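Local coordinates for protein cellulosomal scaffoldin (PDB 2XBT) that probably binds cellulose through this family 3b carbohydrate-binding module, one domain of a much longer secreted scaffoldin of the cellulosome, at residues N24-N29 with V125-D130; S43-R48 with V148-A153; Y49-D54 with K87-K92. All blocks are in the same frame, centred on the assembly; numbering follows the deposited sequence.

Contact 1. Residues N24-N29 with V125-D130; sequences NQIYMN and VDQSND. Unlike the reference sequence in segment 24-29: Tyr27 (reference Cys).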
loop_
_atom_site.group_PDB
_atom_site.type_symbol
_atom_site.label_atom_id
_atom_site.label_comp_id
_atom_site.label_asym_id
_atom_site.label_seq_id
_atom_site.Cartn_x
_atom_site.Cartn_y
_atom_site.Cartn_z
ATOM N N ASN A 24 12.763 -6.977 10.820
ATOM C CA ASN A 24 11.911 -7.941 11.517
ATOM C C ASN A 24 10.502 -8.052 10.921
ATOM O O ASN A 24 9.806 -9.046 11.121
ATOM C CB ASN A 24 11.844 -7.634 13.015
ATOM C CG ASN A 24 11.128 -6.321 13.328
ATOM O OD1 ASN A 24 11.236 -5.331 12.595
ATOM N ND2 ASN A 24 10.402 -6.307 14.445
ATOM N N GLN A 25 10.088 -7.026 10.190
ATOM C CA GLN A 25 8.763 -7.023 9.567
ATOM C C GLN A 25 8.738 -6.011 8.441
ATOM O O GLN A 25 9.625 -5.173 8.342
ATOM C CB GLN A 25 7.692 -6.681 10.608
ATOM C CG GLN A 25 7.974 -5.404 11.383
ATOM C CD GLN A 25 7.172 -5.314 12.688
ATOM O OE1 GLN A 25 6.125 -5.948 12.844
ATOM N NE2 GLN A 25 7.680 -4.537 13.632
ATOM N N ILE A 26 7.729 -6.092 7.576
ATOM C CA ILE A 26 7.579 -5.101 6.530
ATOM C C ILE A 26 6.788 -3.921 7.074
ATOM O O ILE A 26 5.711 -4.120 7.638
ATOM C CB ILE A 26 6.810 -5.666 5.314
ATOM C CG1 ILE A 26 7.473 -6.953 4.801
ATOM C CG2 ILE A 26 6.732 -4.629 4.222
ATOM C CD1 ILE A 26 6.730 -7.582 3.613
ATOM N N TYR A 27 7.310 -2.706 6.897
ATOM C CA TYR A 27 6.584 -1.495 7.283
ATOM C C TYR A 27 5.987 -0.806 6.071
ATOM O O TYR A 27 6.683 -0.593 5.071
ATOM C CB TYR A 27 7.491 -0.511 8.002
ATOM C CG TYR A 27 8.016 -1.035 9.304
ATOM C CD1 TYR A 27 7.406 -0.702 10.507
ATOM C CD2 TYR A 27 9.117 -1.875 9.330
ATOM C CE1 TYR A 27 7.887 -1.195 11.708
ATOM C CE2 TYR A 27 9.612 -2.365 10.521
ATOM C CZ TYR A 27 8.991 -2.030 11.704
ATOM O OH TYR A 27 9.485 -2.524 12.885
ATOM N N MET A 28 4.713 -0.443 6.173
ATOM C CA MET A 28 4.015 0.267 5.113
ATOM C C MET A 28 3.248 1.436 5.697
ATOM O O MET A 28 2.204 1.240 6.303
ATOM C CB MET A 28 2.989 -0.647 4.442
ATOM C CG MET A 28 3.551 -1.676 3.491
ATOM S SD MET A 28 2.319 -2.987 3.278
ATOM C CE MET A 28 2.398 -3.676 4.912
ATOM N N ASN A 29 3.750 2.644 5.502
ATOM C CA ASN A 29 3.024 3.824 5.929
ATOM C C ASN A 29 2.683 4.621 4.700
ATOM O O ASN A 29 3.567 5.034 3.945
ATOM C CB ASN A 29 3.870 4.672 6.861
ATOM C CG ASN A 29 4.359 3.905 8.057
ATOM O OD1 ASN A 29 3.587 3.233 8.743
ATOM N ND2 ASN A 29 5.656 3.999 8.320
ATOM N N VAL A 125 12.536 -10.755 7.669
ATOM C CA VAL A 125 12.250 -10.643 6.261
ATOM C C VAL A 125 13.460 -10.071 5.544
ATOM O O VAL A 125 14.124 -9.170 6.054
ATOM C CB VAL A 125 11.038 -9.718 6.041
ATOM C CG1 VAL A 125 9.805 -10.311 6.692
ATOM C CG2 VAL A 125 11.329 -8.331 6.604
ATOM N N ASP A 126 13.764 -10.612 4.372
ATOM C CA ASP A 126 14.751 -10.008 3.492
ATOM C C ASP A 126 14.003 -9.256 2.399
ATOM O O ASP A 126 13.509 -9.851 1.437
ATOM C CB ASP A 126 15.652 -11.074 2.867
ATOM C CG ASP A 126 16.541 -10.514 1.766
ATOM O OD1 ASP A 126 16.876 -9.311 1.810
ATOM O OD2 ASP A 126 16.907 -11.280 0.853
ATOM N N GLN A 127 13.922 -7.944 2.546
ATOM C CA GLN A 127 13.105 -7.148 1.652
ATOM C C GLN A 127 13.868 -6.809 0.387
ATOM O O GLN A 127 13.305 -6.235 -0.539
ATOM C CB GLN A 127 12.680 -5.875 2.362
ATOM C CG GLN A 127 12.160 -6.128 3.759
ATOM C CD GLN A 127 11.506 -4.904 4.349
ATOM O OE1 GLN A 127 10.326 -4.673 4.139
ATOM N NE2 GLN A 127 12.272 -4.103 5.071
ATOM N N SER A 128 15.153 -7.166 0.336
ATOM C CA SER A 128 15.945 -6.861 -0.855
ATOM C C SER A 128 15.347 -7.599 -2.034
ATOM O O SER A 128 15.530 -7.191 -3.177
ATOM C CB SER A 128 17.421 -7.242 -0.684
ATOM O OG SER A 128 17.591 -8.648 -0.667
ATOM N N ASN A 129 14.628 -8.680 -1.745
ATOM C CA ASN A 129 13.944 -9.447 -2.785
ATOM C C ASN A 129 12.475 -9.097 -3.003
ATOM O O ASN A 129 11.768 -9.810 -3.707
ATOM C CB ASN A 129 14.031 -10.939 -2.488
ATOM C CG ASN A 129 15.332 -11.526 -2.942
ATOM O OD1 ASN A 129 15.748 -11.309 -4.084
ATOM N ND2 ASN A 129 16.006 -12.250 -2.048
ATOM N N ASP A 130 12.005 -8.021 -2.391
ATOM C CA ASP A 130 10.602 -7.656 -2.562
ATOM C C ASP A 130 10.489 -6.502 -3.537
ATOM O O ASP A 130 11.071 -5.438 -3.320
ATOM C CB ASP A 130 9.969 -7.263 -1.228
ATOM C CG ASP A 130 9.875 -8.416 -0.266
ATOM O OD1 ASP A 130 9.835 -9.588 -0.709
ATOM O OD2 ASP A 130 9.815 -8.148 0.944
HETATM O O HOH W 1 9.658 -2.382 5.238
#

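Contact 2. Residues S43-R48 with V148-A153; sequences SKITIR and VYYNGA. With NO3 (nitrate ion), chain B.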
loop_
_atom_site.group_PDB
_atom_site.type_symbol
_atom_site.label_atom_id
_atom_site.label_comp_id
_atom_site.label_asym_id
_atom_site.label_seq_id
_atom_site.Cartn_x
_atom_site.Cartn_y
_atom_site.Cartn_z
ATOM N N SER A 43 -14.089 2.711 -0.196
ATOM C CA SER A 43 -14.436 1.288 -0.298
ATOM C C SER A 43 -14.074 0.717 -1.667
ATOM O O SER A 43 -14.064 -0.506 -1.860
ATOM C CB SER A 43 -15.923 1.066 -0.013
ATOM O OG SER A 43 -16.721 1.505 -1.102
ATOM N N LYS A 44 -13.769 1.599 -2.618
ATOM C CA LYS A 44 -13.395 1.169 -3.958
ATOM C C LYS A 44 -11.898 1.197 -4.202
ATOM O O LYS A 44 -11.449 0.910 -5.298
ATOM C CB LYS A 44 -14.100 2.010 -5.016
ATOM C CG LYS A 44 -15.603 1.857 -4.993
ATOM C CD LYS A 44 -16.234 2.706 -6.080
ATOM C CE LYS A 44 -17.707 2.379 -6.217
ATOM N NZ LYS A 44 -18.375 2.531 -4.907
ATOM N N ILE A 45 -11.130 1.540 -3.178
ATOM C CA ILE A 45 -9.679 1.597 -3.304
ATOM C C ILE A 45 -9.045 0.277 -2.858
ATOM O O ILE A 45 -9.402 -0.274 -1.820
ATOM C CB ILE A 45 -9.100 2.714 -2.422
ATOM C CG1 ILE A 45 -9.450 4.110 -2.973
ATOM C CG2 ILE A 45 -7.590 2.543 -2.255
ATOM C CD1 ILE A 45 -8.609 4.542 -4.159
ATOM N N THR A 46 -8.103 -0.225 -3.648
ATOM C CA THR A 46 -7.226 -1.301 -3.198
ATOM C C THR A 46 -5.786 -0.890 -3.421
ATOM O O THR A 46 -5.473 -0.097 -4.331
ATOM C CB THR A 46 -7.512 -2.633 -3.928
ATOM O OG1 THR A 46 -7.521 -2.413 -5.342
ATOM C CG2 THR A 46 -8.860 -3.147 -3.522
ATOM N N ILE A 47 -4.902 -1.403 -2.567
ATOM C CA ILE A 47 -3.484 -1.115 -2.685
ATOM C C ILE A 47 -2.748 -2.434 -2.716
ATOM O O ILE A 47 -3.086 -3.339 -1.957
ATOM C CB ILE A 47 -3.017 -0.287 -1.501
ATOM C CG1 ILE A 47 -3.753 1.050 -1.509
ATOM C CG2 ILE A 47 -1.493 -0.047 -1.574
ATOM C CD1 ILE A 47 -3.558 1.861 -0.235
ATOM N N ARG A 48 -1.764 -2.565 -3.603
ATOM C CA ARG A 48 -0.996 -3.809 -3.641
ATOM C C ARG A 48 0.469 -3.538 -3.413
ATOM O O ARG A 48 1.059 -2.653 -4.037
ATOM C CB ARG A 48 -1.177 -4.541 -4.972
ATOM C CG ARG A 48 -2.614 -4.966 -5.232
ATOM C CD ARG A 48 -2.755 -5.660 -6.584
ATOM N NE ARG A 48 -4.080 -6.248 -6.701
ATOM C CZ ARG A 48 -4.463 -7.109 -7.636
ATOM N NH1 ARG A 48 -3.617 -7.521 -8.570
ATOM N NH2 ARG A 48 -5.705 -7.572 -7.626
ATOM N N VAL A 148 -1.933 1.371 -6.750
ATOM C CA VAL A 148 -3.245 1.719 -6.218
ATOM C C VAL A 148 -4.296 1.584 -7.323
ATOM O O VAL A 148 -4.067 2.010 -8.456
ATOM C CB VAL A 148 -3.264 3.155 -5.747
ATOM C CG1 VAL A 148 -4.620 3.466 -5.077
ATOM C CG2 VAL A 148 -2.097 3.428 -4.791
ATOM N N TYR A 149 -5.430 0.984 -6.985
ATOM C CA TYR A 149 -6.507 0.771 -7.946
ATOM C C TYR A 149 -7.791 1.413 -7.448
ATOM O O TYR A 149 -8.045 1.454 -6.248
ATOM C CB TYR A 149 -6.745 -0.712 -8.149
ATOM C CG TYR A 149 -5.498 -1.448 -8.585
ATOM C CD1 TYR A 149 -5.314 -1.813 -9.909
ATOM C CD2 TYR A 149 -4.497 -1.750 -7.671
ATOM C CE1 TYR A 149 -4.175 -2.489 -10.309
ATOM C CE2 TYR A 149 -3.356 -2.412 -8.060
ATOM C CZ TYR A 149 -3.201 -2.778 -9.374
ATOM O OH TYR A 149 -2.062 -3.440 -9.742
ATOM N N TYR A 150 -8.607 1.894 -8.379
ATOM C CA TYR A 150 -9.919 2.399 -8.025
ATOM C C TYR A 150 -10.941 1.619 -8.835
ATOM O O TYR A 150 -10.922 1.654 -10.063
ATOM C CB TYR A 150 -10.014 3.891 -8.296
ATOM C CG TYR A 150 -11.244 4.507 -7.683
ATOM C CD1 TYR A 150 -11.301 4.771 -6.323
ATOM C CD2 TYR A 150 -12.354 4.803 -8.461
ATOM C CE1 TYR A 150 -12.420 5.328 -5.752
ATOM C CE2 TYR A 150 -13.486 5.361 -7.896
ATOM C CZ TYR A 150 -13.510 5.625 -6.551
ATOM O OH TYR A 150 -14.643 6.179 -5.983
ATOM N N ASN A 151 -11.799 0.877 -8.144
ATOM C CA ASN A 151 -12.668 -0.074 -8.811
ATOM C C ASN A 151 -11.923 -1.045 -9.714
ATOM O O ASN A 151 -12.432 -1.446 -10.765
ATOM C CB ASN A 151 -13.719 0.666 -9.632
ATOM C CG ASN A 151 -15.074 0.603 -9.004
ATOM O OD1 ASN A 151 -15.228 0.090 -7.896
ATOM N ND2 ASN A 151 -16.072 1.125 -9.699
ATOM N N GLY A 152 -10.710 -1.412 -9.324
ATOM C CA GLY A 152 -9.953 -2.375 -10.094
ATOM C C GLY A 152 -9.124 -1.785 -11.222
ATOM O O GLY A 152 -8.377 -2.510 -11.880
ATOM N N ALA A 153 -9.244 -0.480 -11.453
ATOM C CA ALA A 153 -8.444 0.179 -12.473
ATOM C C ALA A 153 -7.223 0.860 -11.864
ATOM O O ALA A 153 -7.331 1.612 -10.898
ATOM C CB ALA A 153 -9.278 1.191 -13.231
HETATM N N NO3 B . -6.222 -9.132 -10.588
HETATM O O1 NO3 B . -7.327 -8.384 -11.010
HETATM O O2 NO3 B . -6.367 -10.067 -9.553
HETATM O O3 NO3 B . -4.979 -8.938 -11.205
HETATM O O HOH W 2 -9.912 -1.224 -6.377
#

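Contact 3. Residues Y49-D54 with K87-K92; sequences YFYTSD and KYIEIK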
loop_
_atom_site.group_PDB
_atom_site.type_symbol
_atom_site.label_atom_id
_atom_site.label_comp_id
_atom_site.label_asym_id
_atom_site.label_seq_id
_atom_site.Cartn_x
_atom_site.Cartn_y
_atom_site.Cartn_z
ATOM N N TYR A 49 1.045 -4.321 -2.508
ATOM C CA TYR A 49 2.456 -4.276 -2.187
ATOM C C TYR A 49 2.969 -5.640 -2.596
ATOM O O TYR A 49 2.510 -6.653 -2.079
ATOM C CB TYR A 49 2.638 -4.105 -0.681
ATOM C CG TYR A 49 4.071 -3.919 -0.230
ATOM C CD1 TYR A 49 4.582 -2.647 0.023
ATOM C CD2 TYR A 49 4.909 -5.014 -0.030
ATOM C CE1 TYR A 49 5.893 -2.469 0.455
ATOM C CE2 TYR A 49 6.224 -4.849 0.399
ATOM C CZ TYR A 49 6.710 -3.575 0.639
ATOM O OH TYR A 49 8.008 -3.375 1.078
ATOM N N PHE A 50 3.906 -5.648 -3.537
ATOM C CA PHE A 50 4.355 -6.885 -4.174
ATOM C C PHE A 50 5.633 -7.372 -3.526
ATOM O O PHE A 50 6.520 -6.573 -3.217
ATOM C CB PHE A 50 4.598 -6.649 -5.650
ATOM C CG PHE A 50 3.387 -6.111 -6.372
ATOM C CD1 PHE A 50 2.435 -6.982 -6.875
ATOM C CD2 PHE A 50 3.221 -4.750 -6.546
ATOM C CE1 PHE A 50 1.311 -6.502 -7.546
ATOM C CE2 PHE A 50 2.086 -4.246 -7.212
ATOM C CZ PHE A 50 1.142 -5.140 -7.713
ATOM N N TYR A 51 5.720 -8.680 -3.325
ATOM C CA TYR A 51 6.835 -9.238 -2.567
ATOM C C TYR A 51 7.110 -10.684 -2.956
ATOM O O TYR A 51 6.356 -11.301 -3.699
ATOM C CB TYR A 51 6.560 -9.164 -1.056
ATOM C CG TYR A 51 5.475 -10.121 -0.587
ATOM C CD1 TYR A 51 5.800 -11.344 -0.031
ATOM C CD2 TYR A 51 4.117 -9.793 -0.706
ATOM C CE1 TYR A 51 4.813 -12.225 0.403
ATOM C CE2 TYR A 51 3.123 -10.667 -0.279
ATOM C CZ TYR A 51 3.483 -11.878 0.275
ATOM O OH TYR A 51 2.518 -12.757 0.704
ATOM N N THR A 52 8.194 -11.221 -2.416
ATOM C CA THR A 52 8.621 -12.567 -2.744
ATOM C C THR A 52 8.545 -13.410 -1.498
ATOM O O THR A 52 9.063 -13.031 -0.442
ATOM C CB THR A 52 10.072 -12.596 -3.238
ATOM O OG1 THR A 52 10.162 -11.933 -4.500
ATOM C CG2 THR A 52 10.557 -14.045 -3.377
ATOM N N SER A 53 7.873 -14.539 -1.607
ATOM C CA SER A 53 7.703 -15.409 -0.464
ATOM C C SER A 53 8.824 -16.420 -0.381
ATOM O O SER A 53 8.909 -17.347 -1.189
ATOM C CB SER A 53 6.379 -16.160 -0.515
ATOM O OG SER A 53 6.270 -17.003 0.619
ATOM N N ASP A 54 9.690 -16.195 0.596
ATOM C CA ASP A 54 10.657 -17.166 1.053
ATOM C C ASP A 54 10.254 -18.596 0.685
ATOM O O ASP A 54 10.955 -19.288 -0.061
ATOM C CB ASP A 54 10.754 -17.036 2.578
ATOM C CG ASP A 54 9.407 -16.698 3.224
ATOM O OD1 ASP A 54 8.533 -17.593 3.318
ATOM O OD2 ASP A 54 9.217 -15.539 3.637
ATOM N N LYS A 87 4.165 -12.878 -4.966
ATOM C CA LYS A 87 2.974 -12.619 -4.178
ATOM C C LYS A 87 2.680 -11.128 -4.123
ATOM O O LYS A 87 3.508 -10.301 -4.505
ATOM C CB LYS A 87 3.154 -13.099 -2.733
ATOM C CG LYS A 87 3.659 -14.539 -2.553
ATOM C CD LYS A 87 2.530 -15.545 -2.407
ATOM C CE LYS A 87 3.087 -16.928 -2.076
ATOM N NZ LYS A 87 2.052 -18.005 -2.113
ATOM N N TYR A 88 1.490 -10.793 -3.634
ATOM C CA TYR A 88 1.198 -9.422 -3.241
ATOM C C TYR A 88 0.267 -9.385 -2.047
ATOM O O TYR A 88 -0.567 -10.273 -1.867
ATOM C CB TYR A 88 0.618 -8.596 -4.383
ATOM C CG TYR A 88 -0.679 -9.112 -4.936
ATOM C CD1 TYR A 88 -1.905 -8.576 -4.514
ATOM C CD2 TYR A 88 -0.694 -10.135 -5.867
ATOM C CE1 TYR A 88 -3.118 -9.061 -5.033
ATOM C CE2 TYR A 88 -1.879 -10.615 -6.387
ATOM C CZ TYR A 88 -3.089 -10.077 -5.964
ATOM O OH TYR A 88 -4.260 -10.569 -6.479
ATOM N N ILE A 89 0.457 -8.377 -1.207
ATOM C CA ILE A 89 -0.508 -8.057 -0.176
ATOM C C ILE A 89 -1.510 -7.134 -0.861
ATOM O O ILE A 89 -1.104 -6.199 -1.558
ATOM C CB ILE A 89 0.134 -7.254 0.951
ATOM C CG1 ILE A 89 1.387 -7.966 1.464
ATOM C CG2 ILE A 89 -0.870 -7.028 2.090
ATOM C CD1 ILE A 89 2.346 -7.047 2.131
ATOM N N GLU A 90 -2.796 -7.375 -0.638
ATOM C CA GLU A 90 -3.821 -6.445 -1.098
ATOM C C GLU A 90 -4.527 -5.846 0.090
ATOM O O GLU A 90 -5.158 -6.560 0.874
ATOM C CB GLU A 90 -4.848 -7.124 -2.006
ATOM C CG GLU A 90 -5.912 -6.150 -2.517
ATOM C CD GLU A 90 -6.725 -6.730 -3.660
ATOM O OE1 GLU A 90 -7.738 -7.402 -3.385
ATOM O OE2 GLU A 90 -6.347 -6.517 -4.829
ATOM N N ILE A 91 -4.428 -4.528 0.198
ATOM C CA ILE A 91 -5.071 -3.795 1.276
ATOM C C ILE A 91 -6.355 -3.163 0.753
ATOM O O ILE A 91 -6.358 -2.493 -0.283
ATOM C CB ILE A 91 -4.111 -2.741 1.843
ATOM C CG1 ILE A 91 -2.879 -3.428 2.441
ATOM C CG2 ILE A 91 -4.795 -1.869 2.897
ATOM C CD1 ILE A 91 -1.776 -2.472 2.792
ATOM N N LYS A 92 -7.454 -3.397 1.462
ATOM C CA LYS A 92 -8.736 -2.857 1.049
ATOM C C LYS A 92 -9.224 -1.928 2.133
ATOM O O LYS A 92 -9.132 -2.252 3.308
ATOM C CB LYS A 92 -9.758 -3.974 0.862
ATOM C CG LYS A 92 -9.677 -4.720 -0.456
ATOM C CD LYS A 92 -10.919 -5.590 -0.619
ATOM C CE LYS A 92 -10.952 -6.300 -1.967
ATOM N NZ LYS A 92 -11.003 -5.328 -3.090
#

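Contact 1. Residues N24-N29 with V125-D130
At one end of the beta sandwich of this CBM3 domain, strand 22-34 runs beside the short strand 125-126, and Val125 and Gln127 reach across to Gln25 and Ile26. The backbones of Val125 and Gln127 pair with Ser23 and Ala21, just before segment 24-29, so 24-29 and 125-130 meet mainly through side chains. Val125 sends CG2 against the main chain, 3.9 Å from Gln25 C. With its CG anti to the carbonyl carbon (chi1 -47°) and the chain extended beyond, Gln127 carries its amide obliquely across Ile26, OE1 lying 3.6 Å from Ile26 CG2. That buried amide is satisfied at both ends: NE2 bonds to Ala20 O, and OE1 accepts from a water at 2.6 Å, which in turn accepts from Tyr27 N at 2.9 Å. The water thus bridges the two segments. Asp130 faces Ile26 from the opposite direction, OD2 4.1 Å from Ile26 CD1, while its OD1 bonds to Thr52 N. Beyond Val125 the chain bends in an Asx turn, Asp126 OD1 accepting from Ser128 N at 3.1 Å and from Ser128 OG at 2.7 Å. On the other segment Gln25 NE2 donates to Tyr27 OH at 2.8 Å. A short strand paired antiparallel with strand 22-34 and running into an Asx turn belongs here to the beta sandwich of a CBM3 module.

Contact 2. Residues S43-R48 with V148-A153
Lys44 lays its CB over one face of the Tyr150 ring, 4.1 Å from the centroid, a CH-pi contact, while Ile45 comes to the edge of the same ring, its CD1 3.5 Å from Tyr150 CD1. The rest of Lys44 runs alongside Asn151, with CD 3.3 Å from Asn151 OD1. Strands 45-51 and 147-150 are antiparallel neighbours, Thr46 and Tyr149 forming the hydrogen-bonded pair (Tyr149 N to Thr46 O, 2.9 Å), and a type I' turn from Tyr150 to Ala153 follows. Ile45, Ile47, Val148 and Tyr150 share one face, where Ile45 and Val148 touch strand 10-15; Thr46, Tyr149 and Arg48 take the other. Extended from CG to NE, Arg48 crosses Tyr149 at about a right angle, CD 3.6 Å from Tyr149 CE2, its guanidinium plane turned 50° from the ring. NE forms a salt bridge with Glu90, and NH1 and NH2 make weak bonds to a nitrate, probably from the crystallisation liquor. With an alanine in its place, Glu90 OE2 would probably lose its salt-bridge partner and Tyr149 CE2 the aliphatic chain packed against it. One water joins Lys44 O, Thr46 OG1 and Gly152 N.

Contact 3. Residues Y49-D54 with K87-K92
Tyr51 and Lys87 make the tight part of this contact. With its CG in the sterically crowded position between backbone N and carbonyl carbon (chi1 70°), Tyr51 folds its ring across the neighbouring strand, so that Lys87 CB sits over one ring face in a CH-pi contact, 3.3 Å from Tyr51 CZ and 3.6 Å from the ring centroid. The ring edge meets the main chain at Ile89 N, and Ile89 CG1 comes within 3.7 Å of Tyr51 CE2. On the same face of the sheet Tyr49 lies side by side with Ile89, CD2 3.9 Å from Ile89 CD1, and reaches Ile26 and Met28 of the opposing sheet; Phe75 of strand 71-82 touches both Tyr51 and Ile89. Four backbone bonds fix the register: Tyr49 and Ile89 exchange two, and so do Tyr51 and Lys87, where the Tyr51 N bond to Lys87 O is nearly straight at 173°.

The other face is looser. Phe50, beside Pro160, touches Tyr88 through its CD1, 3.5 Å from Tyr88 CB, but the two rings are only obliquely placed, centroids 6.0 Å apart and planes at 51°, and the Tyr88 ring leads away to a partly exposed position. On the Tyr51 side, the far end of Lys87 is looser too: bent at chi2, it passes Ser53 with CE 3.7 Å from Ser53 CB and ends in a salt bridge to Asp56. With Tyr49, Tyr51 and Ile89 on the face that meets the opposing sheet, strands 45-51 and 85-93 form part of the core-facing wall of an antiparallel CBM3 beta sandwich.

Overall arrangement
From the N terminus the chain first lays down 24-29, in one sheet of the sandwich, then 43-48 and 49-54, consecutive segments that share strand 45-51 of the other sheet. Contact 3 closes first, when 87-92 returns beside 49-54. Segment 125-130 then closes contact 1, and 148-153 closes contact 2 last. Contact 3 therefore lies within both longer loops, while contacts 1 and 2 cross along the sequence; their centres are about 22 Å apart, on opposite sides of the chain's centre. Strand 45-51 joins contacts 2 and 3, flanked by 85-93 and 147-150. Contact 1 meets contact 3 through Asp130 and Thr52, and through Ile26 and Tyr49, linking the two sheets.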